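Long-range contact in BDI_3064 protein (Parabacteroides distasonis ATCC 8503, PDB 5Z06), which hydrolyses linear beta-1,2-glucan and beta-1,2-glucooligosaccharides from the non-reducing end, releasing the disaccharide sophorose: residues 109-123 and 134-146. Residues are numbered along the deposited sequence; the frame is centred on the assembly and turned at random.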
loop_
_atom_site.group_PDB
_atom_site.type_symbol
_atom_site.label_atom_id
_atom_site.label_comp_id
_atom_site.label_asym_id
_atom_site.label_seq_id
_atom_site.Cartn_x
_atom_site.Cartn_y
_atom_site.Cartn_z
ATOM N N TYR A 109 21.774 -15.024 -5.749
ATOM C CA TYR A 109 21.498 -14.005 -6.743
ATOM C C TYR A 109 20.097 -14.177 -7.276
ATOM O O TYR A 109 19.495 -15.249 -7.119
ATOM C CB TYR A 109 22.505 -14.043 -7.907
ATOM C CG TYR A 109 23.916 -13.661 -7.507
ATOM C CD1 TYR A 109 24.245 -12.334 -7.214
ATOM C CD2 TYR A 109 24.932 -14.624 -7.423
ATOM C CE1 TYR A 109 25.540 -11.976 -6.861
ATOM C CE2 TYR A 109 26.218 -14.275 -7.066
ATOM C CZ TYR A 109 26.512 -12.956 -6.795
ATOM O OH TYR A 109 27.773 -12.615 -6.442
ATOM N N ALA A 110 19.585 -13.129 -7.914
ATOM C CA ALA A 110 18.265 -13.178 -8.564
ATOM C C ALA A 110 18.143 -14.292 -9.618
ATOM O O ALA A 110 17.053 -14.834 -9.824
ATOM C CB ALA A 110 17.928 -11.827 -9.182
ATOM N N ASP A 111 19.261 -14.639 -10.263
ATOM C CA ASP A 111 19.306 -15.754 -11.235
ATOM C C ASP A 111 19.450 -17.169 -10.614
ATOM O O ASP A 111 19.595 -18.151 -11.344
ATOM C CB ASP A 111 20.382 -15.499 -12.331
ATOM C CG ASP A 111 21.840 -15.571 -11.814
ATOM O OD1 ASP A 111 22.087 -16.057 -10.693
ATOM O OD2 ASP A 111 22.759 -15.135 -12.544
ATOM N N SER A 112 19.427 -17.261 -9.280
ATOM C CA SER A 112 19.511 -18.538 -8.538
ATOM C C SER A 112 20.907 -19.149 -8.497
ATOM O O SER A 112 21.052 -20.289 -8.056
ATOM C CB SER A 112 18.505 -19.592 -9.033
ATOM O OG SER A 112 17.241 -19.008 -9.191
ATOM N N THR A 113 21.917 -18.398 -8.945
ATOM C CA THR A 113 23.298 -18.736 -8.669
ATOM C C THR A 113 23.635 -18.098 -7.344
ATOM O O THR A 113 22.909 -17.231 -6.831
ATOM C CB THR A 113 24.294 -18.255 -9.755
ATOM O OG1 THR A 113 24.328 -16.822 -9.795
ATOM C CG2 THR A 113 23.946 -18.837 -11.130
ATOM N N TYR A 114 24.756 -18.528 -6.804
ATOM C CA TYR A 114 25.140 -18.192 -5.459
ATOM C C TYR A 114 26.522 -17.596 -5.409
ATOM O O TYR A 114 27.361 -17.788 -6.292
ATOM C CB TYR A 114 25.122 -19.454 -4.611
ATOM C CG TYR A 114 23.741 -19.990 -4.344
ATOM C CD1 TYR A 114 23.083 -20.787 -5.279
ATOM C CD2 TYR A 114 23.096 -19.703 -3.147
ATOM C CE1 TYR A 114 21.823 -21.283 -5.021
ATOM C CE2 TYR A 114 21.857 -20.204 -2.873
ATOM C CZ TYR A 114 21.222 -20.979 -3.806
ATOM O OH TYR A 114 19.986 -21.443 -3.503
ATOM N N THR A 115 26.764 -16.893 -4.321
ATOM C CA THR A 115 28.095 -16.546 -3.965
ATOM C C THR A 115 28.707 -17.809 -3.356
ATOM O O THR A 115 28.028 -18.824 -3.161
ATOM C CB THR A 115 28.133 -15.413 -2.932
ATOM O OG1 THR A 115 27.594 -15.875 -1.686
ATOM C CG2 THR A 115 27.389 -14.173 -3.435
ATOM N N GLN A 116 29.993 -17.732 -3.052
ATOM C CA GLN A 116 30.628 -18.728 -2.213
ATOM C C GLN A 116 30.005 -18.678 -0.802
ATOM O O GLN A 116 29.527 -17.624 -0.343
ATOM C CB GLN A 116 32.145 -18.507 -2.164
ATOM C CG GLN A 116 32.573 -17.260 -1.392
ATOM C CD GLN A 116 33.933 -16.709 -1.817
ATOM O OE1 GLN A 116 34.157 -16.415 -2.985
ATOM N NE2 GLN A 116 34.831 -16.544 -0.856
ATOM N N TYR A 117 29.995 -19.837 -0.151
ATOM C CA TYR A 117 29.541 -19.971 1.223
ATOM C C TYR A 117 30.678 -19.713 2.198
ATOM O O TYR A 117 31.793 -20.176 2.009
ATOM C CB TYR A 117 28.979 -21.370 1.479
ATOM C CG TYR A 117 27.576 -21.543 0.976
ATOM C CD1 TYR A 117 27.341 -21.913 -0.349
ATOM C CD2 TYR A 117 26.469 -21.325 1.822
ATOM C CE1 TYR A 117 26.052 -22.067 -0.829
ATOM C CE2 TYR A 117 25.170 -21.481 1.356
ATOM C CZ TYR A 117 24.971 -21.844 0.020
ATOM O OH TYR A 117 23.714 -22.017 -0.493
ATOM N N LEU A 118 30.364 -18.987 3.260
ATOM C CA LEU A 118 31.290 -18.704 4.318
ATOM C C LEU A 118 30.784 -19.412 5.552
ATOM O O LEU A 118 29.582 -19.565 5.714
ATOM C CB LEU A 118 31.333 -17.208 4.572
ATOM C CG LEU A 118 31.747 -16.356 3.375
ATOM C CD1 LEU A 118 31.479 -14.898 3.697
ATOM C CD2 LEU A 118 33.218 -16.603 3.033
ATOM N N ASN A 119 31.707 -19.836 6.414
ATOM C CA ASN A 119 31.366 -20.437 7.684
ATOM C C ASN A 119 30.964 -19.293 8.580
ATOM O O ASN A 119 31.702 -18.323 8.734
ATOM C CB ASN A 119 32.560 -21.176 8.315
ATOM C CG ASN A 119 33.184 -22.204 7.390
ATOM O OD1 ASN A 119 34.388 -22.172 7.135
ATOM N ND2 ASN A 119 32.378 -23.108 6.879
ATOM N N LEU A 120 29.794 -19.412 9.188
ATOM C CA LEU A 120 29.272 -18.348 10.022
ATOM C C LEU A 120 30.073 -18.157 11.309
ATOM O O LEU A 120 30.068 -17.057 11.879
ATOM C CB LEU A 120 27.783 -18.588 10.320
ATOM C CG LEU A 120 26.991 -17.497 11.051
ATOM C CD1 LEU A 120 27.131 -16.141 10.377
ATOM C CD2 LEU A 120 25.523 -17.887 11.141
ATOM N N ARG A 121 30.760 -19.221 11.745
ATOM C CA ARG A 121 31.662 -19.199 12.913
ATOM C C ARG A 121 32.754 -18.129 12.828
ATOM O O ARG A 121 33.156 -17.553 13.848
ATOM C CB ARG A 121 32.334 -20.571 13.100
ATOM C CG ARG A 121 33.442 -20.906 12.092
ATOM C CD ARG A 121 34.114 -22.239 12.370
ATOM N NE ARG A 121 34.615 -22.288 13.742
ATOM C CZ ARG A 121 35.242 -23.328 14.288
ATOM N NH1 ARG A 121 35.495 -24.429 13.583
ATOM N NH2 ARG A 121 35.635 -23.250 15.553
ATOM N N ASN A 122 33.217 -17.870 11.606
ATOM C CA ASN A 122 34.268 -16.883 11.353
ATOM C C ASN A 122 33.893 -15.444 11.632
ATOM O O ASN A 122 34.777 -14.595 11.641
ATOM C CB ASN A 122 34.732 -16.988 9.906
ATOM C CG ASN A 122 35.335 -18.323 9.608
ATOM O OD1 ASN A 122 35.822 -18.986 10.499
ATOM N ND2 ASN A 122 35.283 -18.732 8.369
ATOM N N TYR A 123 32.600 -15.166 11.824
ATOM C CA TYR A 123 32.102 -13.816 12.104
ATOM C C TYR A 123 31.376 -13.711 13.425
ATOM O O TYR A 123 30.697 -12.714 13.690
ATOM C CB TYR A 123 31.171 -13.392 10.985
ATOM C CG TYR A 123 31.817 -13.556 9.663
ATOM C CD1 TYR A 123 32.707 -12.606 9.197
ATOM C CD2 TYR A 123 31.614 -14.694 8.910
ATOM C CE1 TYR A 123 33.344 -12.762 7.980
ATOM C CE2 TYR A 123 32.242 -14.865 7.688
ATOM C CZ TYR A 123 33.106 -13.894 7.235
ATOM O OH TYR A 123 33.720 -14.051 6.030
ATOM N N PRO A 134 25.915 -9.486 17.417
ATOM C CA PRO A 134 26.026 -8.853 16.104
ATOM C C PRO A 134 27.022 -9.606 15.240
ATOM O O PRO A 134 28.065 -10.013 15.723
ATOM C CB PRO A 134 26.489 -7.414 16.417
ATOM C CG PRO A 134 26.757 -7.368 17.869
ATOM C CD PRO A 134 26.031 -8.512 18.511
ATOM N N VAL A 135 26.654 -9.841 13.994
ATOM C CA VAL A 135 27.528 -10.429 13.010
ATOM C C VAL A 135 27.601 -9.457 11.844
ATOM O O VAL A 135 26.577 -8.923 11.433
ATOM C CB VAL A 135 26.967 -11.773 12.535
ATOM C CG1 VAL A 135 27.740 -12.321 11.346
ATOM C CG2 VAL A 135 26.995 -12.765 13.679
ATOM N N SER A 136 28.815 -9.221 11.340
ATOM C CA SER A 136 29.049 -8.448 10.113
ATOM C C SER A 136 29.919 -9.271 9.207
ATOM O O SER A 136 31.026 -9.652 9.574
ATOM C CB SER A 136 29.761 -7.134 10.396
ATOM O OG SER A 136 28.951 -6.274 11.161
ATOM N N ILE A 137 29.419 -9.557 8.023
ATOM C CA ILE A 137 30.176 -10.282 7.039
ATOM C C ILE A 137 30.434 -9.250 5.969
ATOM O O ILE A 137 29.478 -8.765 5.357
ATOM C CB ILE A 137 29.395 -11.470 6.462
ATOM C CG1 ILE A 137 28.970 -12.410 7.586
ATOM C CG2 ILE A 137 30.241 -12.200 5.424
ATOM C CD1 ILE A 137 27.870 -13.372 7.214
ATOM N N PRO A 138 31.717 -8.886 5.763
ATOM C CA PRO A 138 32.010 -8.054 4.628
ATOM C C PRO A 138 31.496 -8.715 3.364
ATOM O O PRO A 138 31.721 -9.914 3.152
ATOM C CB PRO A 138 33.554 -7.986 4.633
ATOM C CG PRO A 138 33.916 -8.080 6.068
ATOM C CD PRO A 138 32.911 -9.065 6.626
ATOM N N LEU A 139 30.818 -7.938 2.530
ATOM C CA LEU A 139 30.315 -8.438 1.269
ATOM C C LEU A 139 31.454 -8.908 0.381
ATOM O O LEU A 139 31.320 -9.871 -0.369
ATOM C CB LEU A 139 29.455 -7.366 0.581
ATOM C CG LEU A 139 28.131 -7.088 1.313
ATOM C CD1 LEU A 139 27.354 -6.002 0.590
ATOM C CD2 LEU A 139 27.253 -8.329 1.433
ATOM N N GLU A 140 32.563 -8.190 0.462
ATOM C CA GLU A 140 33.890 -8.632 -0.014
ATOM C C GLU A 140 34.134 -10.151 0.155
ATOM O O GLU A 140 34.475 -10.839 -0.817
ATOM C CB GLU A 140 34.929 -7.841 0.781
ATOM C CG GLU A 140 36.260 -7.611 0.112
ATOM C CD GLU A 140 37.203 -6.846 1.021
ATOM O OE1 GLU A 140 36.748 -6.352 2.079
ATOM O OE2 GLU A 140 38.393 -6.746 0.680
ATOM N N ASP A 141 33.897 -10.672 1.367
ATOM C CA ASP A 141 34.122 -12.108 1.684
ATOM C C ASP A 141 33.245 -13.061 0.853
ATOM O O ASP A 141 33.661 -14.196 0.576
ATOM C CB ASP A 141 33.931 -12.390 3.177
ATOM C CG ASP A 141 34.900 -11.591 4.078
ATOM O OD1 ASP A 141 35.651 -10.732 3.566
ATOM O OD2 ASP A 141 34.916 -11.813 5.313
ATOM N N PHE A 142 32.051 -12.601 0.428
ATOM C CA PHE A 142 31.220 -13.351 -0.543
ATOM C C PHE A 142 31.730 -13.241 -1.972
ATOM O O PHE A 142 31.209 -13.912 -2.876
ATOM C CB PHE A 142 29.743 -12.915 -0.500
ATOM C CG PHE A 142 29.059 -13.207 0.813
ATOM C CD1 PHE A 142 28.754 -14.513 1.180
ATOM C CD2 PHE A 142 28.707 -12.175 1.674
ATOM C CE1 PHE A 142 28.120 -14.779 2.388
ATOM C CE2 PHE A 142 28.075 -12.437 2.885
ATOM C CZ PHE A 142 27.776 -13.744 3.242
ATOM N N GLY A 143 32.748 -12.408 -2.184
ATOM C CA GLY A 143 33.309 -12.196 -3.505
ATOM C C GLY A 143 32.403 -11.274 -4.286
ATOM O O GLY A 143 32.323 -11.381 -5.503
ATOM N N LEU A 144 31.716 -10.378 -3.570
ATOM C CA LEU A 144 30.853 -9.377 -4.183
ATOM C C LEU A 144 31.656 -8.119 -4.454
ATOM O O LEU A 144 32.257 -7.528 -3.538
ATOM C CB LEU A 144 29.660 -9.021 -3.284
ATOM C CG LEU A 144 28.588 -10.109 -3.139
ATOM C CD1 LEU A 144 27.729 -9.851 -1.920
ATOM C CD2 LEU A 144 27.747 -10.192 -4.395
ATOM N N ASN A 145 31.611 -7.700 -5.716
ATOM C CA ASN A 145 32.166 -6.427 -6.152
ATOM C C ASN A 145 31.254 -5.319 -5.593
ATOM O O ASN A 145 30.283 -5.615 -4.881
ATOM C CB ASN A 145 32.255 -6.379 -7.694
ATOM C CG ASN A 145 32.986 -7.591 -8.293
ATOM O OD1 ASN A 145 33.913 -8.136 -7.694
ATOM N ND2 ASN A 145 32.554 -8.022 -9.473
ATOM N N ALA A 146 31.567 -4.060 -5.903
ATOM C CA ALA A 146 30.778 -2.899 -5.447
ATOM C C ALA A 146 29.255 -3.088 -5.633
ATOM O O ALA A 146 28.776 -3.407 -6.727
ATOM C CB ALA A 146 31.236 -1.634 -6.159
HETATM O O HOH W 1 30.961 -9.822 13.511
#
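Tyr-123 lies across Ile-137 at nearly a right angle, CG1 of the isoleucine sitting over one ring face, 3.8 Å from the centroid of the tyrosine ring, in a CH-pi contact. Asn-122 CB lies over the rim of the opposite face. With its CG anti to its own carbonyl carbon (chi1 -52°), the tyrosine extends along strand 132-138, and its OH donates a 2.6 Å hydrogen bond to the anti lone pair of Asp-141 OD2, which lies near the ring plane. At the other end of the residue, a water accepts from Ser-136 N and donates to Tyr-123 O, bridging backbones that do not bond directly. A phenylalanine in place of Tyr-123 would probably leave Asp-141 OD2 without this donor and the ring without the hydrogen bond that fixes its far end.

Phe-142 is gripped differently. Leu-118 CD1 rests over one face of its ring, 3.8 Å from the centroid, while Gln-116 O meets the ring edge in plane. The same leucine methyl presses on Ile-137 CG2 at a tight 3.4 Å, and so joins the packing round the two rings. Thr-115 OG1, 3.4 Å from Phe-142 CD1, is held by bonds to Gln-116 O and Ile-107 N.

Through Phe-142, which also touches Leu-87 and Ile-107, the turn after strand 132-138 closes over the hydrophobic interior between two antiparallel sheets, an arrangement characteristic of a beta-sandwich, here on the side of edge strand 118-119.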